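Local coordinates for protein 3-deoxy-manno-octulosonate cytidylyltransferase (Escherichia coli, PDB 1H7E) that catalyses the transfer of CMP from CTP to 3-deoxy-D-manno-octulosonate (KDO), releasing diphosphate and activating this eight-carbon sugar, probably for incorporation into lipopolysaccharide, at residues L120-L125 against I210-F215; I91-Q96 against I175-R180; L151-S156 against L200-L205; Q39-A44 against D106-L111. All coordinates share one frame; numbering follows the deposited sequence.

Contact 1. Residues L120-L125 against I210-F215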
loop_
_atom_site.group_PDB
_atom_site.type_symbol
_atom_site.label_atom_id
_atom_site.label_comp_id
_atom_site.label_asym_id
_atom_site.label_seq_id
_atom_site.Cartn_x
_atom_site.Cartn_y
_atom_site.Cartn_z
ATOM N N LEU A 120 5.306 -17.941 -4.381
ATOM C CA LEU A 120 4.715 -16.712 -4.917
ATOM C C LEU A 120 3.373 -16.995 -5.586
ATOM O O LEU A 120 3.308 -17.721 -6.573
ATOM C CB LEU A 120 5.689 -16.047 -5.896
ATOM C CG LEU A 120 5.222 -14.720 -6.498
ATOM C CD1 LEU A 120 4.910 -13.675 -5.394
ATOM C CD2 LEU A 120 6.309 -14.213 -7.456
ATOM N N PRO A 121 2.287 -16.384 -5.085
ATOM C CA PRO A 121 0.981 -16.645 -5.693
ATOM C C PRO A 121 0.678 -15.907 -6.991
ATOM O O PRO A 121 0.082 -16.480 -7.908
ATOM C CB PRO A 121 -0.011 -16.226 -4.594
ATOM C CG PRO A 121 0.857 -15.954 -3.355
ATOM C CD PRO A 121 2.156 -15.510 -3.909
ATOM N N VAL A 122 1.059 -14.627 -7.049
ATOM C CA VAL A 122 0.760 -13.763 -8.189
ATOM C C VAL A 122 1.930 -12.832 -8.472
ATOM O O VAL A 122 2.619 -12.386 -7.546
ATOM C CB VAL A 122 -0.474 -12.858 -7.879
ATOM C CG1 VAL A 122 -0.873 -12.021 -9.097
ATOM C CG2 VAL A 122 -1.658 -13.693 -7.363
ATOM N N ALA A 123 2.165 -12.569 -9.754
ATOM C CA ALA A 123 3.228 -11.658 -10.177
ATOM C C ALA A 123 2.664 -10.744 -11.271
ATOM O O ALA A 123 1.723 -11.110 -11.978
ATOM C CB ALA A 123 4.441 -12.423 -10.678
ATOM N N THR A 124 3.200 -9.528 -11.366
ATOM C CA THR A 124 2.753 -8.579 -12.364
ATOM C C THR A 124 3.941 -7.683 -12.716
ATOM O O THR A 124 5.044 -7.880 -12.189
ATOM C CB THR A 124 1.519 -7.767 -11.887
ATOM O OG1 THR A 124 0.997 -7.014 -12.985
ATOM C CG2 THR A 124 1.895 -6.804 -10.715
ATOM N N LEU A 125 3.721 -6.743 -13.628
ATOM C CA LEU A 125 4.791 -5.864 -14.099
ATOM C C LEU A 125 4.576 -4.377 -13.829
ATOM O O LEU A 125 3.457 -3.928 -13.605
ATOM C CB LEU A 125 4.977 -6.055 -15.615
ATOM C CG LEU A 125 5.352 -7.459 -16.117
ATOM C CD1 LEU A 125 5.342 -7.453 -17.635
ATOM C CD2 LEU A 125 6.709 -7.890 -15.560
ATOM N N ILE A 210 -3.169 -11.862 -0.133
ATOM C CA ILE A 210 -2.453 -12.606 -1.161
ATOM C C ILE A 210 -1.374 -11.676 -1.727
ATOM O O ILE A 210 -1.663 -10.591 -2.229
ATOM C CB ILE A 210 -3.408 -13.069 -2.270
ATOM C CG1 ILE A 210 -4.377 -14.113 -1.706
ATOM C CG2 ILE A 210 -2.614 -13.630 -3.463
ATOM C CD1 ILE A 210 -5.635 -14.276 -2.530
ATOM N N ASN A 211 -0.128 -12.112 -1.624
ATOM C CA ASN A 211 0.997 -11.324 -2.088
ATOM C C ASN A 211 1.122 -11.211 -3.599
ATOM O O ASN A 211 0.959 -12.188 -4.324
ATOM C CB ASN A 211 2.301 -11.885 -1.518
ATOM C CG ASN A 211 3.500 -11.034 -1.880
ATOM O OD1 ASN A 211 3.504 -9.829 -1.636
ATOM N ND2 ASN A 211 4.508 -11.653 -2.502
ATOM N N ILE A 212 1.408 -10.001 -4.069
ATOM C CA ILE A 212 1.582 -9.769 -5.490
ATOM C C ILE A 212 2.974 -9.165 -5.673
ATOM O O ILE A 212 3.242 -8.071 -5.163
ATOM C CB ILE A 212 0.531 -8.792 -6.042
ATOM C CG1 ILE A 212 -0.889 -9.310 -5.805
ATOM C CG2 ILE A 212 0.800 -8.511 -7.529
ATOM C CD1 ILE A 212 -1.966 -8.282 -6.223
ATOM N N ARG A 213 3.882 -9.911 -6.308
ATOM C CA ARG A 213 5.221 -9.399 -6.556
ATOM C C ARG A 213 5.190 -8.659 -7.883
ATOM O O ARG A 213 4.645 -9.148 -8.864
ATOM C CB ARG A 213 6.267 -10.506 -6.543
ATOM C CG ARG A 213 7.693 -9.964 -6.681
ATOM C CD ARG A 213 8.727 -10.916 -6.084
ATOM N NE ARG A 213 8.496 -11.125 -4.655
ATOM C CZ ARG A 213 8.660 -12.278 -4.016
ATOM N NH1 ARG A 213 9.078 -13.364 -4.674
ATOM N NH2 ARG A 213 8.351 -12.357 -2.722
ATOM N N THR A 214 5.788 -7.472 -7.913
ATOM C CA THR A 214 5.752 -6.613 -9.091
ATOM C C THR A 214 7.138 -6.342 -9.641
ATOM O O THR A 214 7.853 -5.512 -9.073
ATOM C CB THR A 214 5.041 -5.246 -8.725
ATOM O OG1 THR A 214 3.803 -5.515 -8.061
ATOM C CG2 THR A 214 4.697 -4.447 -9.956
ATOM N N PHE A 215 7.468 -6.986 -10.770
ATOM C CA PHE A 215 8.761 -6.860 -11.468
ATOM C C PHE A 215 8.890 -5.657 -12.396
ATOM O O PHE A 215 8.048 -5.419 -13.262
ATOM C CB PHE A 215 9.070 -8.117 -12.286
ATOM C CG PHE A 215 9.086 -9.368 -11.473
ATOM C CD1 PHE A 215 10.252 -9.791 -10.852
ATOM C CD2 PHE A 215 7.923 -10.106 -11.304
ATOM C CE1 PHE A 215 10.262 -10.933 -10.069
ATOM C CE2 PHE A 215 7.923 -11.252 -10.520
ATOM C CZ PHE A 215 9.095 -11.667 -9.900
#
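Leu120 CD1 lies over one face of the Arg213 guanidinium, 4.2 Å above its plane and over its centre, while Ala123 CB meets the Phe215 ring at its edge, in plane, 3.7 Å from Phe215 CE2. Ala123, Arg213 and Phe215 share one face of a parallel strand pair in this GT-A-clan cytidylyltransferase; Leu120 reaches in from the loop just before it. Strand 212-216 is the last of the mixed sheet, its far side still bonded to Ala150 and Gln148. The axes of the two short strands are inclined at 28°. Three backbone hydrogen bonds establish the register: Arg213 N to Val122 O (3.0 Å), Thr124 N to Arg213 O and Phe215 N to Thr124 O (both 2.9 Å). Arg213 forms salt bridges through NE with Asp149 and through NH1 with Asp117. Exchanging Leu120 for alanine would probably uncover that guanidinium face and leave a gap beside Arg213 CB, which Leu120 CD1 now touches at 3.6 Å. On the other face, Thr124 OG1 is anti to the backbone N (chi1 -171°) and bonds to Ile175 O, which leaves CG2 against Thr214. Thr124 CG2 rests 3.5 Å from Thr214 OG1, a buried hydroxyl without a polar partner in the model.

Contact 2. Residues I91-Q96 against I175-R180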
loop_
_atom_site.group_PDB
_atom_site.type_symbol
_atom_site.label_atom_id
_atom_site.label_comp_id
_atom_site.label_asym_id
_atom_site.label_seq_id
_atom_site.Cartn_x
_atom_site.Cartn_y
_atom_site.Cartn_z
ATOM N N ILE A 91 0.647 -22.608 -13.945
ATOM C CA ILE A 91 0.756 -21.142 -14.003
ATOM C C ILE A 91 0.001 -20.570 -15.189
ATOM O O ILE A 91 0.218 -20.992 -16.323
ATOM C CB ILE A 91 2.241 -20.708 -14.139
ATOM C CG1 ILE A 91 3.032 -21.141 -12.895
ATOM C CG2 ILE A 91 2.337 -19.192 -14.376
ATOM C CD1 ILE A 91 4.525 -21.088 -13.073
ATOM N N TYR A 92 -0.885 -19.610 -14.932
ATOM C CA TYR A 92 -1.666 -18.974 -15.988
ATOM C C TYR A 92 -1.235 -17.526 -16.110
ATOM O O TYR A 92 -1.206 -16.798 -15.116
ATOM C CB TYR A 92 -3.156 -18.987 -15.653
ATOM C CG TYR A 92 -3.750 -20.373 -15.530
ATOM C CD1 TYR A 92 -3.615 -21.100 -14.356
ATOM C CD2 TYR A 92 -4.432 -20.958 -16.606
ATOM C CE1 TYR A 92 -4.140 -22.390 -14.251
ATOM C CE2 TYR A 92 -4.962 -22.246 -16.515
ATOM C CZ TYR A 92 -4.811 -22.952 -15.339
ATOM O OH TYR A 92 -5.325 -24.225 -15.220
ATOM N N ILE A 93 -0.914 -17.109 -17.324
ATOM C CA ILE A 93 -0.496 -15.736 -17.588
ATOM C C ILE A 93 -1.638 -15.089 -18.342
ATOM O O ILE A 93 -2.124 -15.619 -19.348
ATOM C CB ILE A 93 0.789 -15.693 -18.431
ATOM C CG1 ILE A 93 1.945 -16.263 -17.622
ATOM C CG2 ILE A 93 1.100 -14.253 -18.887
ATOM C CD1 ILE A 93 3.141 -16.600 -18.460
ATOM N N ASN A 94 -2.098 -13.954 -17.840
ATOM C CA ASN A 94 -3.200 -13.246 -18.464
ATOM C C ASN A 94 -2.633 -12.022 -19.170
ATOM O O ASN A 94 -2.104 -11.129 -18.516
ATOM C CB ASN A 94 -4.186 -12.822 -17.381
ATOM C CG ASN A 94 -5.584 -12.604 -17.908
ATOM O OD1 ASN A 94 -6.131 -13.452 -18.623
ATOM N ND2 ASN A 94 -6.199 -11.484 -17.519
ATOM N N LEU A 95 -2.663 -12.037 -20.500
ATOM C CA LEU A 95 -2.186 -10.936 -21.339
ATOM C C LEU A 95 -3.371 -10.160 -21.860
ATOM O O LEU A 95 -4.387 -10.749 -22.194
ATOM C CB LEU A 95 -1.484 -11.464 -22.582
ATOM C CG LEU A 95 -0.058 -11.965 -22.552
ATOM C CD1 LEU A 95 0.414 -12.067 -24.002
ATOM C CD2 LEU A 95 0.816 -10.992 -21.798
ATOM N N GLN A 96 -3.218 -8.857 -22.042
ATOM C CA GLN A 96 -4.317 -8.056 -22.582
ATOM C C GLN A 96 -4.406 -8.179 -24.113
ATOM O O GLN A 96 -3.398 -8.097 -24.811
ATOM C CB GLN A 96 -4.177 -6.600 -22.135
ATOM C CG GLN A 96 -4.329 -6.431 -20.618
ATOM C CD GLN A 96 -5.480 -7.273 -20.056
ATOM O OE1 GLN A 96 -6.650 -7.044 -20.382
ATOM N NE2 GLN A 96 -5.145 -8.279 -19.240
ATOM N N ILE A 175 -0.403 -7.030 -16.856
ATOM C CA ILE A 175 -0.132 -8.420 -17.242
ATOM C C ILE A 175 0.103 -9.154 -15.935
ATOM O O ILE A 175 0.915 -8.712 -15.113
ATOM C CB ILE A 175 1.131 -8.528 -18.083
ATOM C CG1 ILE A 175 0.899 -7.822 -19.420
ATOM C CG2 ILE A 175 1.478 -9.989 -18.324
ATOM C CD1 ILE A 175 2.125 -7.744 -20.260
ATOM N N TYR A 176 -0.586 -10.281 -15.757
ATOM C CA TYR A 176 -0.485 -11.058 -14.522
ATOM C C TYR A 176 -0.158 -12.528 -14.739
ATOM O O TYR A 176 -0.505 -13.083 -15.780
ATOM C CB TYR A 176 -1.829 -11.048 -13.796
ATOM C CG TYR A 176 -2.347 -9.701 -13.364
ATOM C CD1 TYR A 176 -3.098 -8.911 -14.236
ATOM C CD2 TYR A 176 -2.135 -9.242 -12.064
ATOM C CE1 TYR A 176 -3.636 -7.689 -13.817
ATOM C CE2 TYR A 176 -2.669 -8.025 -11.631
ATOM C CZ TYR A 176 -3.415 -7.263 -12.507
ATOM O OH TYR A 176 -3.973 -6.089 -12.074
ATOM N N ALA A 177 0.517 -13.131 -13.761
ATOM C CA ALA A 177 0.815 -14.572 -13.746
ATOM C C ALA A 177 0.176 -15.051 -12.432
ATOM O O ALA A 177 0.425 -14.480 -11.361
ATOM C CB ALA A 177 2.317 -14.843 -13.735
ATOM N N TYR A 178 -0.683 -16.059 -12.515
ATOM C CA TYR A 178 -1.356 -16.598 -11.337
ATOM C C TYR A 178 -1.057 -18.062 -11.179
ATOM O O TYR A 178 -1.058 -18.788 -12.158
ATOM C CB TYR A 178 -2.881 -16.537 -11.481
ATOM C CG TYR A 178 -3.472 -15.172 -11.667
ATOM C CD1 TYR A 178 -3.872 -14.409 -10.566
ATOM C CD2 TYR A 178 -3.692 -14.661 -12.938
ATOM C CE1 TYR A 178 -4.485 -13.181 -10.731
ATOM C CE2 TYR A 178 -4.308 -13.415 -13.110
ATOM C CZ TYR A 178 -4.700 -12.692 -11.999
ATOM O OH TYR A 178 -5.330 -11.485 -12.153
ATOM N N ARG A 179 -0.817 -18.485 -9.945
ATOM C CA ARG A 179 -0.630 -19.893 -9.618
ATOM C C ARG A 179 -2.062 -20.483 -9.693
ATOM O O ARG A 179 -3.059 -19.783 -9.429
ATOM C CB ARG A 179 -0.123 -20.028 -8.187
ATOM C CG ARG A 179 0.954 -21.029 -8.005
ATOM C CD ARG A 179 2.260 -20.321 -7.870
ATOM N NE ARG A 179 3.358 -21.131 -8.385
ATOM C CZ ARG A 179 4.600 -20.686 -8.551
ATOM N NH1 ARG A 179 4.908 -19.424 -8.233
ATOM N NH2 ARG A 179 5.524 -21.496 -9.067
ATOM N N ARG A 180 -2.170 -21.759 -10.066
ATOM C CA ARG A 180 -3.469 -22.421 -10.184
ATOM C C ARG A 180 -4.336 -22.333 -8.913
ATOM O O ARG A 180 -5.541 -22.039 -8.987
ATOM C CB ARG A 180 -3.261 -23.895 -10.592
ATOM C CG ARG A 180 -4.550 -24.660 -10.846
ATOM C CD ARG A 180 -4.284 -26.066 -11.410
ATOM N NE ARG A 180 -5.509 -26.864 -11.434
ATOM C CZ ARG A 180 -6.400 -26.887 -12.424
ATOM N NH1 ARG A 180 -6.225 -26.170 -13.521
ATOM N NH2 ARG A 180 -7.527 -27.575 -12.278
#
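Tyr92 OH has two partners: it is hydrogen-bonded to Val87 O and receives a weak bond from Arg180 NH1, short at 2.7 Å but bent to 118° at the hydrogen. NH1 lies in the plane of the ring, at its edge, although ring and guanidinium are 34° apart. An extended side chain with CG anti to the backbone N (chi1 -176°) carries Arg180 there, and Met84 O takes NH1 as well. Behind this corner, 91-94 and 175-179 form an antiparallel pair inside the mixed central sheet, strand 3-8 flanking 91-94 beyond. Tyr92 and Tyr178 bond both ways, Tyr92 N to Tyr178 O at 2.9 Å and Tyr178 N to Tyr92 O at 2.8 Å. At the next hydrogen-bonded pair Asn94 N reaches Tyr176 O at 2.7 Å, whereas the return bond from Tyr176 N to Asn94 O stretches to 3.3 Å. Ile93 and Ala177, a non-hydrogen-bonded pair, pack against helix 104-116, Ile93 on Leu111 and Ala177 on Leu110 and Met114. Beyond the strand end, Leu95 CD2 packs 3.7 Å from Ile175 CG2.

Contact 3. Residues L151-S156 against L200-L205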
loop_
_atom_site.group_PDB
_atom_site.type_symbol
_atom_site.label_atom_id
_atom_site.label_comp_id
_atom_site.label_asym_id
_atom_site.label_seq_id
_atom_site.Cartn_x
_atom_site.Cartn_y
_atom_site.Cartn_z
ATOM N N LEU A 151 2.883 -2.921 -2.105
ATOM C CA LEU A 151 2.293 -2.468 -0.835
ATOM C C LEU A 151 0.851 -2.022 -1.141
ATOM O O LEU A 151 -0.079 -2.339 -0.410
ATOM C CB LEU A 151 3.087 -1.283 -0.239
ATOM C CG LEU A 151 4.511 -1.610 0.225
ATOM C CD1 LEU A 151 5.145 -0.349 0.826
ATOM C CD2 LEU A 151 4.483 -2.743 1.242
ATOM N N TYR A 152 0.674 -1.317 -2.246
ATOM C CA TYR A 152 -0.654 -0.831 -2.636
ATOM C C TYR A 152 -0.613 -0.373 -4.096
ATOM O O TYR A 152 0.466 -0.079 -4.630
ATOM C CB TYR A 152 -1.081 0.342 -1.701
ATOM C CG TYR A 152 -2.518 0.836 -1.855
ATOM C CD1 TYR A 152 -3.597 -0.017 -1.629
ATOM C CD2 TYR A 152 -2.794 2.147 -2.251
ATOM C CE1 TYR A 152 -4.904 0.413 -1.798
ATOM C CE2 TYR A 152 -4.118 2.589 -2.417
ATOM C CZ TYR A 152 -5.160 1.706 -2.190
ATOM O OH TYR A 152 -6.458 2.098 -2.372
ATOM N N PHE A 153 -1.784 -0.359 -4.744
ATOM C CA PHE A 153 -1.956 0.097 -6.134
ATOM C C PHE A 153 -3.003 1.215 -6.008
ATOM O O PHE A 153 -4.001 1.035 -5.315
ATOM C CB PHE A 153 -2.595 -0.978 -7.038
ATOM C CG PHE A 153 -1.725 -2.175 -7.307
ATOM C CD1 PHE A 153 -1.681 -3.244 -6.402
ATOM C CD2 PHE A 153 -0.965 -2.236 -8.470
ATOM C CE1 PHE A 153 -0.879 -4.377 -6.641
ATOM C CE2 PHE A 153 -0.155 -3.359 -8.735
ATOM C CZ PHE A 153 -0.112 -4.428 -7.815
ATOM N N SER A 154 -2.822 2.323 -6.714
ATOM C CA SER A 154 -3.787 3.406 -6.623
ATOM C C SER A 154 -3.805 4.306 -7.837
ATOM O O SER A 154 -2.829 4.375 -8.571
ATOM C CB SER A 154 -3.479 4.275 -5.394
ATOM O OG SER A 154 -4.529 5.209 -5.152
ATOM N N ARG A 155 -4.935 4.988 -8.039
ATOM C CA ARG A 155 -5.078 5.971 -9.109
ATOM C C ARG A 155 -4.516 7.289 -8.555
ATOM O O ARG A 155 -4.230 8.195 -9.320
ATOM C CB ARG A 155 -6.543 6.143 -9.515
ATOM C CG ARG A 155 -7.088 4.913 -10.270
ATOM C CD ARG A 155 -8.544 5.082 -10.677
ATOM N NE ARG A 155 -9.063 3.823 -11.203
ATOM C CZ ARG A 155 -8.744 3.310 -12.390
ATOM N NH1 ARG A 155 -7.915 3.947 -13.210
ATOM N NH2 ARG A 155 -9.184 2.107 -12.720
ATOM N N SER A 156 -4.372 7.381 -7.230
ATOM C CA SER A 156 -3.776 8.582 -6.607
ATOM C C SER A 156 -2.266 8.519 -6.763
ATOM O O SER A 156 -1.673 7.436 -6.775
ATOM C CB SER A 156 -4.020 8.659 -5.098
ATOM O OG SER A 156 -5.351 8.958 -4.767
ATOM N N LEU A 200 -10.330 -1.098 -9.019
ATOM C CA LEU A 200 -9.081 -1.826 -9.344
ATOM C C LEU A 200 -9.250 -3.236 -8.795
ATOM O O LEU A 200 -9.172 -3.477 -7.579
ATOM C CB LEU A 200 -7.834 -1.173 -8.712
ATOM C CG LEU A 200 -7.388 0.188 -9.261
ATOM C CD1 LEU A 200 -6.235 0.776 -8.406
ATOM C CD2 LEU A 200 -7.000 0.042 -10.736
ATOM N N GLU A 201 -9.487 -4.174 -9.704
ATOM C CA GLU A 201 -9.729 -5.549 -9.313
ATOM C C GLU A 201 -8.620 -6.216 -8.529
ATOM O O GLU A 201 -8.897 -7.029 -7.641
ATOM C CB GLU A 201 -10.061 -6.398 -10.536
ATOM C CG GLU A 201 -10.953 -7.571 -10.163
ATOM C CD GLU A 201 -11.166 -8.584 -11.286
ATOM O OE1 GLU A 201 -10.854 -8.286 -12.466
ATOM O OE2 GLU A 201 -11.663 -9.693 -10.969
ATOM N N GLN A 202 -7.371 -5.856 -8.811
ATOM C CA GLN A 202 -6.247 -6.467 -8.103
ATOM C C GLN A 202 -6.257 -6.219 -6.581
ATOM O O GLN A 202 -5.653 -6.971 -5.821
ATOM C CB GLN A 202 -4.901 -6.057 -8.727
ATOM C CG GLN A 202 -4.548 -4.554 -8.656
ATOM C CD GLN A 202 -5.078 -3.764 -9.831
ATOM O OE1 GLN A 202 -6.226 -3.903 -10.219
ATOM N NE2 GLN A 202 -4.235 -2.910 -10.400
ATOM N N LEU A 203 -6.973 -5.188 -6.134
ATOM C CA LEU A 203 -7.041 -4.900 -4.710
ATOM C C LEU A 203 -7.856 -5.959 -4.000
ATOM O O LEU A 203 -7.758 -6.079 -2.786
ATOM C CB LEU A 203 -7.595 -3.487 -4.444
ATOM C CG LEU A 203 -6.669 -2.355 -4.927
ATOM C CD1 LEU A 203 -7.304 -0.968 -4.673
ATOM C CD2 LEU A 203 -5.308 -2.477 -4.225
ATOM N N ARG A 204 -8.652 -6.743 -4.742
ATOM C CA ARG A 204 -9.423 -7.809 -4.088
ATOM C C ARG A 204 -8.446 -8.832 -3.501
ATOM O O ARG A 204 -8.662 -9.365 -2.402
ATOM C CB ARG A 204 -10.364 -8.540 -5.054
ATOM C CG ARG A 204 -11.267 -9.538 -4.325
ATOM C CD ARG A 204 -12.302 -10.169 -5.240
ATOM N NE ARG A 204 -12.988 -9.160 -6.046
ATOM C CZ ARG A 204 -13.850 -9.434 -7.016
ATOM N NH1 ARG A 204 -14.149 -10.696 -7.295
ATOM N NH2 ARG A 204 -14.341 -8.458 -7.767
ATOM N N LEU A 205 -7.362 -9.087 -4.225
ATOM C CA LEU A 205 -6.346 -10.043 -3.779
ATOM C C LEU A 205 -5.613 -9.541 -2.529
ATOM O O LEU A 205 -5.370 -10.302 -1.578
ATOM C CB LEU A 205 -5.330 -10.284 -4.898
ATOM C CG LEU A 205 -5.899 -10.963 -6.153
ATOM C CD1 LEU A 205 -4.852 -10.902 -7.265
ATOM C CD2 LEU A 205 -6.288 -12.402 -5.856
#
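Gln202 CG sits over one face of the Phe153 ring, 4.0 Å from the centroid and 16° off the normal, a CH-pi contact. Gln202 CG takes the position between backbone N and carbonyl carbon (chi1 64°), which sets the chain above the ring, and the amide plane stands at 67° to it. Leu203 CD2 comes to the edge of the same ring and also touches Tyr152 CE1 at 3.8 Å. Leu200 divides its branches: CD2 lies over a face of the Arg155 guanidinium, 3.6 Å from Arg155 NH2, and CD1 approaches Phe153 O at 3.8 Å. That carbonyl oxygen is buried and has no polar partner in the model. The arrangement joins strand 152-154, part of a two-stranded antiparallel sheet with 141-144, to the type I turn Leu200-Leu203 that leads into helix 203-207. One shell further out, Glu198 OE2 accepts from Tyr152 OH and Ser154 OG, while Glu198 O and Ser199 O hold Arg155 NE and NH2. His172 meets the Phe153 ring edge-to-face. Ser154 OG also accepts from Ser156 N at 3.0 Å, forming an ST turn, and Ser156 OG is hydrogen-bonded to Pro157 O of the second subunit.

Contact 4. Residues Q39-A44 against D106-L111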
loop_
_atom_site.group_PDB
_atom_site.type_symbol
_atom_site.label_atom_id
_atom_site.label_comp_id
_atom_site.label_asym_id
_atom_site.label_seq_id
_atom_site.Cartn_x
_atom_site.Cartn_y
_atom_site.Cartn_z
ATOM N N GLN A 39 6.050 -16.473 -29.102
ATOM C CA GLN A 39 7.490 -16.290 -28.987
ATOM C C GLN A 39 8.011 -16.372 -27.559
ATOM O O GLN A 39 9.212 -16.275 -27.336
ATOM C CB GLN A 39 7.895 -14.952 -29.601
ATOM C CG GLN A 39 7.499 -14.785 -31.067
ATOM C CD GLN A 39 7.803 -13.385 -31.609
ATOM O OE1 GLN A 39 8.743 -12.732 -31.159
ATOM N NE2 GLN A 39 7.002 -12.919 -32.572
ATOM N N VAL A 40 7.116 -16.546 -26.588
ATOM C CA VAL A 40 7.524 -16.621 -25.185
ATOM C C VAL A 40 7.993 -18.020 -24.850
ATOM O O VAL A 40 7.226 -18.974 -24.923
ATOM C CB VAL A 40 6.369 -16.223 -24.212
ATOM C CG1 VAL A 40 6.845 -16.270 -22.775
ATOM C CG2 VAL A 40 5.840 -14.840 -24.553
ATOM N N ALA A 41 9.259 -18.139 -24.480
ATOM C CA ALA A 41 9.822 -19.433 -24.126
ATOM C C ALA A 41 9.226 -19.942 -22.825
ATOM O O ALA A 41 8.854 -19.146 -21.963
ATOM C CB ALA A 41 11.335 -19.321 -23.990
ATOM N N GLY A 42 9.139 -21.264 -22.687
ATOM C CA GLY A 42 8.621 -21.871 -21.468
ATOM C C GLY A 42 7.113 -21.986 -21.356
ATOM O O GLY A 42 6.599 -22.475 -20.352
ATOM N N VAL A 43 6.415 -21.535 -22.389
ATOM C CA VAL A 43 4.960 -21.587 -22.433
ATOM C C VAL A 43 4.507 -22.759 -23.308
ATOM O O VAL A 43 4.923 -22.890 -24.464
ATOM C CB VAL A 43 4.397 -20.241 -22.960
ATOM C CG1 VAL A 43 2.876 -20.319 -23.187
ATOM C CG2 VAL A 43 4.733 -19.139 -21.948
ATOM N N ALA A 44 3.638 -23.593 -22.748
ATOM C CA ALA A 44 3.123 -24.781 -23.436
ATOM C C ALA A 44 2.034 -24.519 -24.466
ATOM O O ALA A 44 2.050 -25.098 -25.548
ATOM C CB ALA A 44 2.636 -25.788 -22.419
ATOM N N ASP A 106 9.507 -9.552 -21.692
ATOM C CA ASP A 106 8.883 -9.100 -20.442
ATOM C C ASP A 106 8.025 -10.197 -19.827
ATOM O O ASP A 106 7.949 -10.318 -18.598
ATOM C CB ASP A 106 8.024 -7.851 -20.667
ATOM C CG ASP A 106 8.848 -6.624 -21.017
ATOM O OD1 ASP A 106 10.088 -6.644 -20.847
ATOM O OD2 ASP A 106 8.231 -5.641 -21.467
ATOM N N VAL A 107 7.338 -10.965 -20.674
ATOM C CA VAL A 107 6.509 -12.059 -20.171
ATOM C C VAL A 107 7.433 -13.150 -19.602
ATOM O O VAL A 107 7.124 -13.777 -18.581
ATOM C CB VAL A 107 5.574 -12.627 -21.272
ATOM C CG1 VAL A 107 4.684 -13.712 -20.692
ATOM C CG2 VAL A 107 4.734 -11.514 -21.872
ATOM N N GLU A 108 8.585 -13.355 -20.247
ATOM C CA GLU A 108 9.556 -14.333 -19.772
ATOM C C GLU A 108 10.088 -13.959 -18.388
ATOM O O GLU A 108 10.316 -14.835 -17.543
ATOM C CB GLU A 108 10.703 -14.483 -20.774
ATOM C CG GLU A 108 10.303 -15.287 -22.001
ATOM C CD GLU A 108 11.347 -15.296 -23.114
ATOM O OE1 GLU A 108 12.515 -14.918 -22.877
ATOM O OE2 GLU A 108 10.975 -15.678 -24.244
ATOM N N THR A 109 10.272 -12.654 -18.160
ATOM C CA THR A 109 10.747 -12.129 -16.869
ATOM C C THR A 109 9.720 -12.489 -15.806
ATOM O O THR A 109 10.059 -12.964 -14.728
ATOM C CB THR A 109 10.903 -10.574 -16.915
ATOM O OG1 THR A 109 12.042 -10.231 -17.710
ATOM C CG2 THR A 109 11.085 -9.987 -15.515
ATOM N N LEU A 110 8.455 -12.306 -16.154
ATOM C CA LEU A 110 7.351 -12.600 -15.260
ATOM C C LEU A 110 7.317 -14.094 -14.940
ATOM O O LEU A 110 7.298 -14.486 -13.772
ATOM C CB LEU A 110 6.062 -12.145 -15.935
ATOM C CG LEU A 110 4.737 -12.156 -15.200
ATOM C CD1 LEU A 110 4.790 -11.179 -14.047
ATOM C CD2 LEU A 110 3.654 -11.752 -16.185
ATOM N N LEU A 111 7.422 -14.930 -15.977
ATOM C CA LEU A 111 7.393 -16.392 -15.805
ATOM C C LEU A 111 8.575 -16.889 -14.983
ATOM O O LEU A 111 8.422 -17.801 -14.168
ATOM C CB LEU A 111 7.388 -17.106 -17.162
ATOM C CG LEU A 111 6.377 -18.219 -17.443
ATOM C CD1 LEU A 111 6.877 -19.005 -18.629
ATOM C CD2 LEU A 111 6.195 -19.141 -16.255
#
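Val40 and Val107 pack at about a right angle, CG1 to CG1 at 3.9 Å, where the loop after helix 29-38 rests on helix 104-116. The loop makes a type II beta turn from Val40 to Val43, on the last leg of the beta-alpha-beta crossover from strand 3-8 through helix 29-38 to the parallel strand 45-50. The apolar part is close-knit: Val40 CG1 also touches Glu108 CG at 3.7 Å, and both Val40 and Val43 lean on Ile5 of strand 3-8. Leu111 CD1 abuts the turn, 3.9 Å from both Ala41 O and Gly42 O and 4.0 Å from Val43 CG2. Leu111 also reaches Ile91 and Ile93, so it spans from turn to sheet. The outer side is looser, with Gln39, Ala41 and Gly42 all exposed. Here the one hydrogen bond between the two segments runs from Ala41 N to Glu108 OE2, at 3.0 Å and almost straight (176°); the N-H meets OE2 from above the carboxylate plane. Glu108 is extended beyond CG, and its OE2 is also salt-bridged to Arg105 NH1. With an alanine in place of Glu108, Ala41 N would probably lose its acceptor and Arg105 its charge partner, freeing the turn on its exposed side. Gly42 has a positive phi (84°), and a CB placed on it would come within 3.5 Å of Leu111 CD1.

In the fold
Contact 2 is the most central, its centre about 8 Å from that of the chain, and buried; contacts 1, 3 and 4 lie about 13 to 14 Å out. Contacts 1 and 2 belong to one sheet, strands 122-129 and 169-179 being neighbours, and both are held by backbone hydrogen bonds, parallel in the partly buried contact 1 and antiparallel in contact 2. Contact 4 adjoins both through helix 104-116, whose Leu110 packs on Ala123, Ile175 and Ala177. It alone has exposed residues among those that touch, and its single bond is side chain to backbone. Contact 3, about 25 Å from contact 4 between centres, is buried side-chain packing without a hydrogen bond across it and alone borders the second subunit.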